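Long-range contact in putative ABC type-2 transporter (Thermotoga maritima MSB8, PDB 3CNI), which is one domain of an ABC-2 family membrane protein, probably an ABC-type transporter, and binds calcium ions: residues I102-K106 / P126-V130. Residues are numbered along the deposited sequence; the frame is centred on the assembly and turned at random.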
ATOM      1  N   ILE A 102      -4.727   4.693  -0.950  1.00 66.79           N
ATOM      2  CA  ILE A 102      -4.864   4.188  -2.301  1.00 66.61           C
ATOM      3  C   ILE A 102      -5.227   2.673  -2.254  1.00 66.69           C
ATOM      4  O   ILE A 102      -6.007   2.152  -3.074  1.00 65.56           O
ATOM      5  CB  ILE A 102      -3.555   4.416  -3.129  1.00 67.90           C
ATOM      6  CG1 ILE A 102      -3.293   5.918  -3.339  1.00 68.40           C
ATOM      7  CG2 ILE A 102      -3.626   3.694  -4.441  1.00 66.27           C
ATOM      8  CD1 ILE A 102      -4.544   6.711  -3.385  1.00 71.86           C
ATOM      9  N   GLU A 103      -4.643   1.962  -1.297  1.00 66.80           N
ATOM     10  CA  GLU A 103      -4.944   0.500  -1.144  1.00 66.21           C
ATOM     11  C   GLU A 103      -6.385   0.396  -0.821  1.00 65.62           C
ATOM     12  O   GLU A 103      -7.140  -0.415  -1.362  1.00 66.46           O
ATOM     13  CB  GLU A 103      -4.112  -0.152  -0.044  1.00 65.61           C
ATOM     14  CG  GLU A 103      -2.671  -0.293  -0.384  1.00 68.18           C
ATOM     15  CD  GLU A 103      -2.435  -1.214  -1.567  1.00 68.29           C
ATOM     16  OE1 GLU A 103      -3.364  -1.962  -1.962  1.00 71.66           O
ATOM     17  OE2 GLU A 103      -1.323  -1.187  -2.114  1.00 69.60           O
ATOM     18  N   SER A 104      -6.812   1.270   0.046  1.00 65.11           N
ATOM     19  CA  SER A 104      -8.207   1.151   0.540  1.00 65.30           C
ATOM     20  C   SER A 104      -9.230   1.456  -0.565  1.00 63.99           C
ATOM     21  O   SER A 104     -10.325   0.917  -0.627  1.00 65.44           O
ATOM     22  CB  SER A 104      -8.357   2.063   1.780  1.00 65.13           C
ATOM     23  OG  SER A 104      -9.713   2.232   2.033  1.00 70.10           O
ATOM     24  N   LEU A 105      -8.839   2.302  -1.488  1.00 63.83           N
ATOM     25  CA  LEU A 105      -9.678   2.675  -2.619  1.00 63.96           C
ATOM     26  C   LEU A 105      -9.923   1.477  -3.545  1.00 65.02           C
ATOM     27  O   LEU A 105     -10.976   1.297  -4.162  1.00 63.94           O
ATOM     28  CB  LEU A 105      -9.017   3.816  -3.402  1.00 63.90           C
ATOM     29  CG  LEU A 105      -9.674   4.144  -4.748  1.00 64.31           C
ATOM     30  CD1 LEU A 105     -11.218   4.623  -4.613  1.00 64.78           C
ATOM     31  CD2 LEU A 105      -8.785   5.100  -5.541  1.00 60.25           C
ATOM     32  N   LYS A 106      -8.921   0.615  -3.598  1.00 65.35           N
ATOM     33  CA  LYS A 106      -8.981  -0.509  -4.482  1.00 65.19           C
ATOM     34  C   LYS A 106     -10.088  -1.417  -4.006  1.00 66.02           C
ATOM     35  O   LYS A 106     -10.839  -1.987  -4.819  1.00 64.75           O
ATOM     36  CB  LYS A 106      -7.692  -1.285  -4.424  1.00 66.11           C
ATOM     37  CG  LYS A 106      -6.451  -0.533  -4.966  1.00 67.23           C
ATOM     38  CD  LYS A 106      -5.261  -1.451  -4.835  1.00 67.67           C
ATOM     39  CE  LYS A 106      -3.989  -0.741  -5.273  1.00 71.14           C
ATOM     40  NZ  LYS A 106      -2.846  -1.535  -4.777  1.00 70.26           N
ATOM     41  N   PRO A 126      -6.440  -3.357  -9.631  1.00 20.00           N
ATOM     42  CA  PRO A 126      -7.304  -2.598 -10.497  1.00 20.00           C
ATOM     43  C   PRO A 126      -6.618  -1.369 -11.000  1.00 20.00           C
ATOM     44  O   PRO A 126      -7.051  -0.834 -11.986  1.00 20.00           O
ATOM     45  CB  PRO A 126      -8.420  -2.210  -9.563  1.00 20.00           C
ATOM     46  CG  PRO A 126      -7.824  -2.262  -8.281  1.00 20.00           C
ATOM     47  CD  PRO A 126      -7.004  -3.429  -8.292  1.00 20.00           C
ATOM     48  N   LEU A 127      -5.567  -0.924 -10.321  1.00 60.11           N
ATOM     49  CA  LEU A 127      -5.033   0.407 -10.582  1.00 62.81           C
ATOM     50  C   LEU A 127      -3.584   0.338 -11.053  1.00 64.57           C
ATOM     51  O   LEU A 127      -2.792  -0.455 -10.544  1.00 65.87           O
ATOM     52  CB  LEU A 127      -5.137   1.281  -9.331  1.00 63.04           C
ATOM     53  CG  LEU A 127      -6.548   1.517  -8.784  1.00 62.91           C
ATOM     54  CD1 LEU A 127      -6.498   2.332  -7.502  1.00 59.46           C
ATOM     55  CD2 LEU A 127      -7.421   2.200  -9.826  1.00 63.23           C
ATOM     56  N   GLU A 128      -3.244   1.174 -12.029  1.00 64.75           N
ATOM     57  CA  GLU A 128      -1.862   1.444 -12.350  1.00 66.97           C
ATOM     58  C   GLU A 128      -1.421   2.835 -11.845  1.00 67.12           C
ATOM     59  O   GLU A 128      -1.644   3.859 -12.504  1.00 67.12           O
ATOM     60  CB  GLU A 128      -1.735   1.367 -13.843  1.00 66.99           C
ATOM     61  CG  GLU A 128      -0.384   1.530 -14.359  1.00 72.76           C
ATOM     62  CD  GLU A 128      -0.411   1.363 -15.870  1.00 79.62           C
ATOM     63  OE1 GLU A 128      -0.976   0.305 -16.329  1.00 83.52           O
ATOM     64  OE2 GLU A 128       0.067   2.296 -16.576  1.00 80.79           O
ATOM     65  N   ILE A 129      -0.785   2.815 -10.668  1.00 67.89           N
ATOM     66  CA  ILE A 129      -0.320   4.016  -9.929  1.00 67.62           C
ATOM     67  C   ILE A 129       0.977   4.610 -10.479  1.00 67.44           C
ATOM     68  O   ILE A 129       2.045   4.025 -10.371  1.00 66.95           O
ATOM     69  CB  ILE A 129      -0.082   3.751  -8.430  1.00 68.44           C
ATOM     70  CG1 ILE A 129      -1.290   3.078  -7.735  1.00 68.02           C
ATOM     71  CG2 ILE A 129       0.294   5.061  -7.714  1.00 68.66           C
ATOM     72  CD1 ILE A 129      -2.616   3.658  -8.082  1.00 70.65           C
ATOM     73  N   VAL A 130       0.845   5.792 -11.090  1.00 67.02           N
ATOM     74  CA  VAL A 130       1.985   6.606 -11.550  1.00 66.02           C
ATOM     75  C   VAL A 130       2.258   7.738 -10.550  1.00 65.14           C
ATOM     76  O   VAL A 130       1.349   8.485 -10.171  1.00 64.81           O
ATOM     77  CB  VAL A 130       1.725   7.206 -12.947  1.00 66.19           C
ATOM     78  CG1 VAL A 130       2.903   8.048 -13.398  1.00 65.31           C
ATOM     79  CG2 VAL A 130       1.418   6.081 -13.975  1.00 67.24           C
TER
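Leu127 reaches from its strand to the helix and meets Lys106 and Leu105 with one methyl. Its CD1 lies 3.8 Å from CG of Lys106 and 4.1 Å from CD2 of Leu105. The Leu105 side chain comes in at about a right angle. Its CG is anti to the backbone N (chi1 170°), and this turns CD2 to the strand although the CB does not point there. Pro126 touches the base of the lysine chain, its CG 4.0 Å from Lys106 CB. At the other end, CG2 of Ile102 meets CD1 of Ile129 at 3.8 Å. The two isoleucines cross at a slant, and it is the CG2 branch of Ile102, not CG1, that touches. No hydrogen bond crosses between the two segments. This is helix-on-sheet packing: segment 102-106 of helix 89-107 lies on strand residues 127-130, nearly antiparallel at 162°, with a closest axis approach of 10.7 Å. Leu78 of the adjacent strand 76-84 touches both isoleucines. Leu31 of helix 22-32 touches Ile102 and Leu105. With chi1 -66°, Lys106 CG stands anti to the carbonyl carbon. The extended chain beyond it lays its methylenes past Leu127 and takes NZ back about one turn. There NZ forms a salt bridge with Glu103 OE1 at 2.9 Å.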